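Local coordinates for putative lipoprotein (Campylobacter jejuni subsp. jejuni, PDB 2G5G) that binds heme through a tyrosine ligand, holding two cofacial hemes in its dimer, and probably takes part in bacterial heme uptake, at residues A140-S145 with Q198-R203; S149-A154 with D191-I196; G159-T164 with H233-K238. One frame throughout, in Å; residues are numbered along the deposited sequence.

Contact 1: residues A140-S145 with Q198-R203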
loop_
_atom_site.group_PDB
_atom_site.type_symbol
_atom_site.label_atom_id
_atom_site.label_comp_id
_atom_site.label_asym_id
_atom_site.label_seq_id
_atom_site.Cartn_x
_atom_site.Cartn_y
_atom_site.Cartn_z
ATOM N N ALA A 140 17.827 -7.153 9.548
ATOM C CA ALA A 140 17.592 -6.156 10.589
ATOM C C ALA A 140 16.128 -5.818 10.715
ATOM O O ALA A 140 15.678 -5.373 11.763
ATOM C CB ALA A 140 18.427 -4.853 10.300
ATOM N N ASN A 141 15.375 -6.051 9.647
ATOM C CA ASN A 141 14.062 -5.416 9.471
ATOM C C ASN A 141 12.832 -6.301 9.798
ATOM O O ASN A 141 12.937 -7.516 10.037
ATOM C CB ASN A 141 13.972 -4.950 8.005
ATOM C CG ASN A 141 13.172 -3.646 7.825
ATOM O OD1 ASN A 141 12.395 -3.248 8.684
ATOM N ND2 ASN A 141 13.379 -2.993 6.689
ATOM N N LEU A 142 11.666 -5.666 9.803
ATOM C CA LEU A 142 10.363 -6.341 9.747
ATOM C C LEU A 142 10.211 -7.197 8.482
ATOM O O LEU A 142 10.760 -6.852 7.446
ATOM C CB LEU A 142 9.264 -5.274 9.682
ATOM C CG LEU A 142 8.456 -4.862 10.914
ATOM C CD1 LEU A 142 9.089 -5.176 12.268
ATOM C CD2 LEU A 142 8.033 -3.389 10.780
ATOM N N SER A 143 9.435 -8.280 8.557
ATOM C CA SER A 143 9.008 -8.984 7.334
ATOM C C SER A 143 7.849 -8.228 6.641
ATOM O O SER A 143 7.189 -7.411 7.267
ATOM C CB SER A 143 8.543 -10.407 7.663
ATOM O OG SER A 143 7.411 -10.367 8.497
ATOM N N ARG A 144 7.629 -8.503 5.355
ATOM C CA ARG A 144 6.421 -8.053 4.609
ATOM C C ARG A 144 5.147 -8.311 5.392
ATOM O O ARG A 144 4.312 -7.418 5.560
ATOM C CB ARG A 144 6.302 -8.781 3.262
ATOM C CG ARG A 144 7.333 -8.404 2.206
ATOM C CD ARG A 144 6.840 -7.270 1.319
ATOM N NE ARG A 144 7.701 -7.086 0.150
ATOM C CZ ARG A 144 7.557 -7.748 -0.999
ATOM N NH1 ARG A 144 6.591 -8.653 -1.153
ATOM N NH2 ARG A 144 8.389 -7.518 -2.003
ATOM N N SER A 145 5.010 -9.544 5.878
ATOM C CA SER A 145 3.848 -9.986 6.653
ATOM C C SER A 145 3.692 -9.180 7.925
ATOM O O SER A 145 2.569 -8.821 8.307
ATOM C CB SER A 145 3.982 -11.469 7.009
ATOM O OG SER A 145 4.780 -12.121 6.026
ATOM N N GLN A 198 8.197 3.617 12.579
ATOM C CA GLN A 198 8.499 3.492 14.006
ATOM C C GLN A 198 8.779 2.034 14.394
ATOM O O GLN A 198 9.748 1.737 15.119
ATOM C CB GLN A 198 7.333 4.043 14.845
ATOM C CG GLN A 198 7.225 5.591 14.846
ATOM C CD GLN A 198 7.792 6.204 16.105
ATOM O OE1 GLN A 198 8.974 6.597 16.157
ATOM N NE2 GLN A 198 6.979 6.264 17.137
ATOM N N PHE A 199 7.916 1.133 13.907
ATOM C CA PHE A 199 8.111 -0.307 14.090
ATOM C C PHE A 199 9.380 -0.855 13.429
ATOM O O PHE A 199 10.044 -1.700 14.035
ATOM C CB PHE A 199 6.882 -1.097 13.604
ATOM C CG PHE A 199 5.826 -1.305 14.660
ATOM C CD1 PHE A 199 4.731 -0.439 14.756
ATOM C CD2 PHE A 199 5.887 -2.392 15.517
ATOM C CE1 PHE A 199 3.746 -0.634 15.724
ATOM C CE2 PHE A 199 4.897 -2.598 16.487
ATOM C CZ PHE A 199 3.823 -1.714 16.578
ATOM N N LYS A 200 9.696 -0.415 12.201
ATOM C CA LYS A 200 10.915 -0.814 11.486
ATOM C C LYS A 200 12.123 -0.399 12.315
ATOM O O LYS A 200 13.042 -1.184 12.524
ATOM C CB LYS A 200 11.027 -0.143 10.107
ATOM C CG LYS A 200 10.071 -0.702 9.025
ATOM C CD LYS A 200 10.114 0.128 7.752
ATOM C CE LYS A 200 9.460 -0.642 6.581
ATOM N NZ LYS A 200 9.397 0.250 5.398
ATOM N N ASP A 201 12.090 0.833 12.811
ATOM C CA ASP A 201 13.175 1.394 13.634
ATOM C C ASP A 201 13.395 0.626 14.933
ATOM O O ASP A 201 14.535 0.350 15.324
ATOM C CB ASP A 201 12.879 2.876 13.877
ATOM C CG ASP A 201 13.155 3.716 12.647
ATOM O OD1 ASP A 201 13.904 3.240 11.753
ATOM O OD2 ASP A 201 12.616 4.848 12.542
ATOM N N ARG A 202 12.291 0.204 15.549
ATOM C CA ARG A 202 12.303 -0.558 16.778
ATOM C C ARG A 202 12.946 -1.932 16.563
ATOM O O ARG A 202 13.787 -2.347 17.356
ATOM C CB ARG A 202 10.874 -0.718 17.315
ATOM C CG ARG A 202 10.768 -1.442 18.652
ATOM C CD ARG A 202 11.572 -0.738 19.743
ATOM N NE ARG A 202 11.154 0.646 20.018
ATOM C CZ ARG A 202 10.192 0.981 20.881
ATOM N NH1 ARG A 202 9.514 0.043 21.554
ATOM N NH2 ARG A 202 9.892 2.259 21.076
ATOM N N ARG A 203 12.551 -2.599 15.485
ATOM C CA ARG A 203 13.079 -3.932 15.140
ATOM C C ARG A 203 14.566 -3.881 14.810
ATOM O O ARG A 203 15.328 -4.648 15.392
ATOM C CB ARG A 203 12.319 -4.546 13.959
ATOM C CG ARG A 203 12.989 -5.817 13.361
ATOM C CD ARG A 203 13.019 -6.969 14.342
ATOM N NE ARG A 203 11.672 -7.288 14.838
ATOM C CZ ARG A 203 10.751 -8.005 14.167
ATOM N NH1 ARG A 203 10.996 -8.513 12.964
ATOM N NH2 ARG A 203 9.570 -8.207 14.725
HETATM O O HOH W 1 12.519 -0.478 5.296
#
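Leu142 and Arg203 lie against each other where the edge strand 137-141 of the mixed sheet ends and the chain turns toward helix 144-151, a beta-to-alpha connection packed on the long helix 187-210. The Arg203 side chain can be followed along its length. Its CB meets Leu142 CD1 at 3.7 Å. CG, anti to the backbone N (chi1 169°), points at the strand end and lies 3.2 Å from Ala140 O, while CD passes the same oxygen at 4.0 Å. Bends at chi2 and chi3 then fold the chain back, so that the guanidinium is laid under Leu142 CD1, which sits above the centre of one face at 3.8 Å from CZ. Arginine suits this place because its carbons pack like an aliphatic residue while its polar tip reaches Glu146 in a salt bridge. The other leucine branch, CD2, fills the angle between Phe199 CB at 3.8 Å and Lys200 CG, also at 3.8 Å. Lys200 runs out extended toward the other heme of the dimer, not the one ligated by Tyr151 of this chain, its NZ hydrogen-bonded to propionate oxygen O2A. A water accepts from Asn141 ND2 and, weakly, from Lys200 NZ. The amide's other end turns back on the following peptide: Asn141 OD1 takes the N-H of Leu142 at 2.8 Å in a bent bond, and also touches Lys200 CG at 3.5 Å.

Contact 2: residues S149-A154 with D191-I196. With HEM (protoporphyrin IX containing Fe), chain B.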
loop_
_atom_site.group_PDB
_atom_site.type_symbol
_atom_site.label_atom_id
_atom_site.label_comp_id
_atom_site.label_asym_id
_atom_site.label_seq_id
_atom_site.Cartn_x
_atom_site.Cartn_y
_atom_site.Cartn_z
ATOM N N SER A 149 0.652 -6.519 8.733
ATOM C CA SER A 149 -0.084 -6.644 9.989
ATOM C C SER A 149 -0.163 -5.343 10.798
ATOM O O SER A 149 -1.193 -5.049 11.402
ATOM C CB SER A 149 0.495 -7.772 10.834
ATOM O OG SER A 149 -0.189 -7.855 12.065
ATOM N N ILE A 150 0.928 -4.566 10.812
ATOM C CA ILE A 150 0.943 -3.253 11.468
ATOM C C ILE A 150 -0.006 -2.261 10.762
ATOM O O ILE A 150 -0.799 -1.585 11.410
ATOM C CB ILE A 150 2.393 -2.689 11.575
ATOM C CG1 ILE A 150 3.209 -3.563 12.547
ATOM C CG2 ILE A 150 2.382 -1.215 12.013
ATOM C CD1 ILE A 150 4.682 -3.708 12.181
ATOM N N TYR A 151 0.095 -2.195 9.439
ATOM C CA TYR A 151 -0.776 -1.382 8.595
ATOM C C TYR A 151 -2.264 -1.648 8.874
ATOM O O TYR A 151 -3.052 -0.713 9.029
ATOM C CB TYR A 151 -0.458 -1.689 7.138
ATOM C CG TYR A 151 -1.095 -0.776 6.109
ATOM C CD1 TYR A 151 -0.451 0.382 5.687
ATOM C CD2 TYR A 151 -2.317 -1.098 5.530
ATOM C CE1 TYR A 151 -1.017 1.212 4.723
ATOM C CE2 TYR A 151 -2.903 -0.273 4.571
ATOM C CZ TYR A 151 -2.241 0.878 4.163
ATOM O OH TYR A 151 -2.806 1.696 3.201
ATOM N N ASN A 152 -2.628 -2.926 8.968
ATOM C CA ASN A 152 -4.003 -3.321 9.246
ATOM C C ASN A 152 -4.428 -3.075 10.702
ATOM O O ASN A 152 -5.599 -3.228 11.055
ATOM C CB ASN A 152 -4.241 -4.766 8.783
ATOM C CG ASN A 152 -4.121 -4.919 7.262
ATOM O OD1 ASN A 152 -4.381 -3.980 6.506
ATOM N ND2 ASN A 152 -3.707 -6.098 6.813
ATOM N N GLY A 153 -3.482 -2.662 11.542
ATOM C CA GLY A 153 -3.794 -2.212 12.898
ATOM C C GLY A 153 -3.353 -3.154 14.010
ATOM O O GLY A 153 -4.005 -4.188 14.265
ATOM N N ALA A 154 -2.250 -2.790 14.666
ATOM C CA ALA A 154 -1.744 -3.504 15.831
ATOM C C ALA A 154 -1.652 -2.522 17.006
ATOM O O ALA A 154 -1.872 -1.326 16.818
ATOM C CB ALA A 154 -0.383 -4.121 15.525
ATOM N N ASP A 191 -0.505 8.386 9.088
ATOM C CA ASP A 191 -0.336 7.897 10.446
ATOM C C ASP A 191 0.018 6.402 10.460
ATOM O O ASP A 191 0.706 5.946 11.369
ATOM C CB ASP A 191 -1.589 8.139 11.299
ATOM C CG ASP A 191 -1.720 9.598 11.796
ATOM O OD1 ASP A 191 -0.746 10.393 11.717
ATOM O OD2 ASP A 191 -2.827 9.945 12.278
ATOM N N LYS A 192 -0.461 5.658 9.459
ATOM C CA LYS A 192 -0.149 4.242 9.327
ATOM C C LYS A 192 1.304 4.058 8.888
ATOM O O LYS A 192 2.000 3.178 9.388
ATOM C CB LYS A 192 -1.064 3.571 8.295
ATOM C CG LYS A 192 -2.438 3.172 8.784
ATOM C CD LYS A 192 -3.143 2.400 7.681
ATOM C CE LYS A 192 -4.670 2.567 7.725
ATOM N NZ LYS A 192 -5.263 2.006 6.458
ATOM N N LEU A 193 1.727 4.875 7.932
ATOM C CA LEU A 193 3.084 4.857 7.432
ATOM C C LEU A 193 4.088 5.299 8.517
ATOM O O LEU A 193 5.181 4.745 8.600
ATOM C CB LEU A 193 3.218 5.713 6.169
ATOM C CG LEU A 193 2.405 5.299 4.931
ATOM C CD1 LEU A 193 2.834 6.113 3.694
ATOM C CD2 LEU A 193 2.485 3.803 4.638
ATOM N N VAL A 194 3.697 6.278 9.333
ATOM C CA VAL A 194 4.513 6.702 10.485
ATOM C C VAL A 194 4.706 5.544 11.463
ATOM O O VAL A 194 5.840 5.268 11.869
ATOM C CB VAL A 194 3.933 7.936 11.221
ATOM C CG1 VAL A 194 4.710 8.205 12.512
ATOM C CG2 VAL A 194 3.973 9.160 10.326
ATOM N N GLU A 195 3.614 4.860 11.816
ATOM C CA GLU A 195 3.686 3.720 12.727
ATOM C C GLU A 195 4.546 2.589 12.193
ATOM O O GLU A 195 5.281 1.957 12.971
ATOM C CB GLU A 195 2.304 3.216 13.152
ATOM C CG GLU A 195 1.618 4.163 14.160
ATOM C CD GLU A 195 2.541 4.590 15.314
ATOM O OE1 GLU A 195 2.828 5.807 15.474
ATOM O OE2 GLU A 195 2.985 3.690 16.063
ATOM N N ILE A 196 4.483 2.362 10.877
ATOM C CA ILE A 196 5.327 1.362 10.210
ATOM C C ILE A 196 6.812 1.714 10.271
ATOM O O ILE A 196 7.647 0.820 10.498
ATOM C CB ILE A 196 4.904 1.116 8.736
ATOM C CG1 ILE A 196 3.601 0.303 8.691
ATOM C CG2 ILE A 196 5.977 0.336 7.956
ATOM C CD1 ILE A 196 2.860 0.488 7.392
HETATM C CHA HEM B . -4.977 0.819 0.191
HETATM C CHB HEM B . -1.568 -2.076 2.197
HETATM C CHC HEM B . 1.810 1.366 1.734
HETATM C CHD HEM B . -1.527 4.240 -0.361
HETATM C C1A HEM B . -4.349 -0.261 0.800
HETATM C C2A HEM B . -4.988 -1.506 1.211
HETATM C C3A HEM B . -4.043 -2.292 1.759
HETATM C C4A HEM B . -2.775 -1.592 1.712
HETATM C CMA HEM B . -4.238 -3.710 2.341
HETATM C CAA HEM B . -6.497 -1.834 1.045
HETATM C CBA HEM B . -6.804 -2.247 -0.395
HETATM C CGA HEM B . -8.246 -1.977 -0.828
HETATM O O1A HEM B . -9.168 -1.921 0.042
HETATM O O2A HEM B . -8.477 -1.819 -2.064
HETATM C C1B HEM B . -0.383 -1.382 2.356
HETATM C C2B HEM B . 0.779 -1.791 3.136
HETATM C C3B HEM B . 1.720 -0.845 3.016
HETATM C C4B HEM B . 1.191 0.203 2.144
HETATM C CMB HEM B . 0.894 -3.088 3.964
HETATM C CAB HEM B . 3.119 -0.883 3.693
HETATM C CBB HEM B . 4.056 0.032 3.408
HETATM C C1C HEM B . 1.203 2.434 1.104
HETATM C C2C HEM B . 1.853 3.672 0.711
HETATM C C3C HEM B . 0.933 4.454 0.130
HETATM C C4C HEM B . -0.337 3.747 0.138
HETATM C CMC HEM B . 3.349 4.004 0.922
HETATM C CAC HEM B . 1.156 5.873 -0.449
HETATM C CBC HEM B . 2.098 6.104 -1.371
HETATM C C1D HEM B . -2.766 3.633 -0.427
HETATM C C2D HEM B . -3.957 4.215 -1.011
HETATM C C3D HEM B . -5.049 3.147 -0.847
HETATM C C4D HEM B . -4.400 2.026 -0.181
HETATM C CMD HEM B . -4.090 5.612 -1.659
HETATM C CAD HEM B . -6.524 3.254 -1.305
HETATM C CBD HEM B . -6.843 2.066 -2.211
HETATM C CGD HEM B . -7.332 2.532 -3.562
HETATM O O1D HEM B . -6.550 2.440 -4.545
HETATM O O2D HEM B . -8.504 2.987 -3.666
HETATM N NA HEM B . -2.997 -0.348 1.129
HETATM N NB HEM B . -0.082 -0.168 1.767
HETATM N NC HEM B . -0.134 2.516 0.729
HETATM N ND HEM B . -3.077 2.366 0.041
HETATM FE FE HEM B . -1.573 1.174 1.094
#
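Tyr151 is layered between Lys192 and a heme, and it is also an iron ligand: its OH lies 2.5 Å from the heme iron. The phenol does not stand upright on the metal. Its ring plane makes only about 20° with the porphyrin, and its face lies over pyrrole B and the CHB bridge, with CE2 just 3.2 Å from heme C4A. CG is anti to the backbone N (chi1 -170°), which swings the ring away from helix 144-151 and over the porphyrin. The opposite face is closed by the extended chain of Lys192. Its CD stands 3.8 Å from the ring centroid and only 8° off the normal, a CH-pi contact, while NZ, farther along the same chain, makes an off-centre cation-pi contact at 4.3 Å. On the way, the lysine CD passes Tyr151 O at 3.4 Å. A lysine fits well, since its methylenes can cover an aromatic face and its ammonium could help to stabilise negative charge on the ligating oxygen. At the ring edge Ile196 CD1 touches Tyr151 CD1 at 3.7 Å. Ile196 CG1 meets Ile150 CG2 at 3.9 Å, extending the apolar packing past the tyrosine. Leu193 puts CD1 3.5 Å from the heme methyl CMC. With Ile147, Thr148, Leu181 and Leu189, residues Tyr151, Leu193 and Ile196 make a largely apolar pocket, apt for a greasy macrocycle, and Lys200 of the second subunit hydrogen-bonds to the same heme. Helix 144-151, which follows edge strand 137-141, thus lies on helix 187-210, and helix 165-179 backs that helix through Ile175 on Leu193 and Leu171 on Val194.

Contact 3: residues G159-T164 with H233-K238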
loop_
_atom_site.group_PDB
_atom_site.type_symbol
_atom_site.label_atom_id
_atom_site.label_comp_id
_atom_site.label_asym_id
_atom_site.label_seq_id
_atom_site.Cartn_x
_atom_site.Cartn_y
_atom_site.Cartn_z
ATOM N N GLY A 159 7.477 3.568 24.244
ATOM C CA GLY A 159 8.800 4.159 24.231
ATOM C C GLY A 159 8.744 5.402 25.083
ATOM O O GLY A 159 7.660 5.805 25.551
ATOM N N TYR A 160 9.912 5.998 25.280
ATOM C CA TYR A 160 10.055 7.221 26.030
ATOM C C TYR A 160 10.611 8.290 25.101
ATOM O O TYR A 160 9.911 9.246 24.781
ATOM C CB TYR A 160 10.927 7.006 27.271
ATOM C CG TYR A 160 11.142 8.273 28.058
ATOM C CD1 TYR A 160 10.058 8.947 28.643
ATOM C CD2 TYR A 160 12.418 8.818 28.204
ATOM C CE1 TYR A 160 10.248 10.135 29.361
ATOM C CE2 TYR A 160 12.624 10.003 28.930
ATOM C CZ TYR A 160 11.534 10.653 29.502
ATOM O OH TYR A 160 11.725 11.827 30.204
ATOM N N VAL A 161 11.837 8.135 24.614
ATOM C CA VAL A 161 12.350 9.128 23.654
ATOM C C VAL A 161 12.049 8.800 22.198
ATOM O O VAL A 161 12.095 9.688 21.344
ATOM C CB VAL A 161 13.869 9.398 23.801
ATOM C CG1 VAL A 161 14.200 9.895 25.244
ATOM C CG2 VAL A 161 14.680 8.167 23.413
ATOM N N SER A 162 11.779 7.530 21.894
ATOM C CA SER A 162 11.646 7.139 20.497
ATOM C C SER A 162 10.245 7.338 19.918
ATOM O O SER A 162 10.090 7.339 18.705
ATOM C CB SER A 162 12.092 5.670 20.273
ATOM O OG SER A 162 11.198 4.783 20.904
ATOM N N THR A 163 9.249 7.505 20.776
ATOM C CA THR A 163 7.840 7.526 20.318
ATOM C C THR A 163 7.132 8.837 20.646
ATOM O O THR A 163 5.904 8.882 20.677
ATOM C CB THR A 163 7.036 6.385 20.963
ATOM O OG1 THR A 163 7.273 6.398 22.373
ATOM C CG2 THR A 163 7.483 5.043 20.402
ATOM N N THR A 164 7.899 9.896 20.897
ATOM C CA THR A 164 7.314 11.203 21.256
ATOM C C THR A 164 6.490 11.754 20.112
ATOM O O THR A 164 6.715 11.404 18.947
ATOM C CB THR A 164 8.393 12.263 21.569
ATOM O OG1 THR A 164 9.124 12.565 20.382
ATOM C CG2 THR A 164 9.342 11.798 22.651
ATOM N N HIS A 233 15.597 4.492 19.537
ATOM C CA HIS A 233 15.052 3.206 19.975
ATOM C C HIS A 233 16.111 2.441 20.737
ATOM O O HIS A 233 15.809 1.822 21.763
ATOM C CB HIS A 233 14.513 2.387 18.789
ATOM C CG HIS A 233 13.383 3.062 18.070
ATOM N ND1 HIS A 233 12.064 2.726 18.277
ATOM C CD2 HIS A 233 13.378 4.065 17.158
ATOM C CE1 HIS A 233 11.292 3.496 17.527
ATOM N NE2 HIS A 233 12.065 4.317 16.839
ATOM N N ILE A 234 17.368 2.540 20.281
ATOM C CA ILE A 234 18.510 1.984 21.050
ATOM C C ILE A 234 18.551 2.539 22.477
ATOM O O ILE A 234 18.726 1.798 23.445
ATOM C CB ILE A 234 19.864 2.195 20.310
ATOM C CG1 ILE A 234 19.893 1.371 19.009
ATOM C CG2 ILE A 234 21.099 1.859 21.235
ATOM C CD1 ILE A 234 21.127 1.664 18.101
ATOM N N GLN A 235 18.367 3.853 22.622
ATOM C CA GLN A 235 18.316 4.499 23.940
ATOM C C GLN A 235 17.224 3.929 24.809
ATOM O O GLN A 235 17.457 3.656 25.995
ATOM C CB GLN A 235 18.045 6.011 23.812
ATOM C CG GLN A 235 19.172 6.794 23.168
ATOM C CD GLN A 235 18.874 8.293 23.137
ATOM O OE1 GLN A 235 18.939 8.917 22.078
ATOM N NE2 GLN A 235 18.554 8.876 24.302
ATOM N N ASP A 236 16.021 3.781 24.224
ATOM C CA ASP A 236 14.849 3.220 24.933
ATOM C C ASP A 236 15.059 1.765 25.342
ATOM O O ASP A 236 14.514 1.337 26.377
ATOM C CB ASP A 236 13.557 3.354 24.109
ATOM C CG ASP A 236 12.930 4.776 24.181
ATOM O OD1 ASP A 236 13.361 5.611 25.008
ATOM O OD2 ASP A 236 11.993 5.039 23.393
ATOM N N PHE A 237 15.835 1.004 24.561
ATOM C CA PHE A 237 16.252 -0.347 24.978
ATOM C C PHE A 237 17.228 -0.371 26.191
ATOM O O PHE A 237 17.551 -1.456 26.700
ATOM C CB PHE A 237 16.862 -1.147 23.785
ATOM C CG PHE A 237 15.846 -1.915 22.940
ATOM C CD1 PHE A 237 15.130 -2.987 23.470
ATOM C CD2 PHE A 237 15.628 -1.581 21.606
ATOM C CE1 PHE A 237 14.221 -3.669 22.693
ATOM C CE2 PHE A 237 14.729 -2.273 20.819
ATOM C CZ PHE A 237 14.021 -3.320 21.362
ATOM N N LYS A 238 17.719 0.803 26.602
ATOM C CA LYS A 238 18.693 0.984 27.695
ATOM C C LYS A 238 20.018 0.261 27.398
ATOM O O LYS A 238 20.600 -0.342 28.283
ATOM C CB LYS A 238 18.102 0.564 29.067
ATOM C CG LYS A 238 16.713 1.134 29.318
ATOM C CD LYS A 238 16.785 2.409 30.112
ATOM C CE LYS A 238 16.204 2.188 31.514
ATOM N NZ LYS A 238 16.582 3.260 32.523
#
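Asp236 extends its carboxylate into the turn formed by Tyr160, Val161 and Ser162, where three successive backbone N-H groups bind it. The straightest of these bonds comes from Val161 N, which reaches OD1 on its syn lone pair at 3.0 Å with an angle of 165° at the hydrogen. OD2 takes the rest: Tyr160 N (3.0 Å) and Ser162 N (2.9 Å) meet OD2 well out of the carboxylate plane, from opposite faces, and Ser162 OG donates from the anti side at 2.6 Å. Three donors thus grip one oxygen, which fixes the rotation of the group and would probably favour its ionised form. Aspartate is short enough to present both oxygens to the turn without leaving the helix surface. Gly159 comes close as well, its CA 3.4 Å from Asp236 OD2, an approach that leaves no room for a CB on that side.

Ser162 has OG in the crowded position between its backbone N and carbonyl carbon (chi1 68°), and this turns the hydroxyl onto the carboxylate. Its CB meanwhile lies over the face of the His233 imidazole, 3.5 Å from the centroid and 5° off the normal. Beside these bonds, Val161 CG2 packs on Gln235 CB at 4.0 Å, an apolar border to the bonded group.

One shell further out, Arg202 of helix 187-210 probably helps to position both Ser162 and His233, with NH2 bonded to Ser162 OG and NE to His233 ND1. Thr164 then serves as the N-cap of helix 165-179, and at the other end helix 230-236 closes in a Schellman motif at Lys238. In the arrangement as a whole, one aspartate carboxylate accepts three consecutive main-chain N-H groups, tying the loop between helices 144-151 and 165-179 to helix 230-236.

Contacts 1 and 2 hold the same two elements, helices 144-151 and 187-210, and share an apolar seam in which Ile150 CD1 touches both Leu142 and Phe199. Contact 1 is buried beside the sheet edge and mixes aliphatic packing with long cationic chains; contact 2, farther from the chain's centre and only partly buried, gives its aromatic and aliphatic groups to the heme. Contact 3, also partly buried, is held chiefly by hydrogen bonds between a carboxylate and a loop, and takes no part in the pocket. Arg202, within the 198-203 segment of contact 1, joins it to contact 3, so helix 187-210 serves all three, whereas contacts 2 and 3 do not touch.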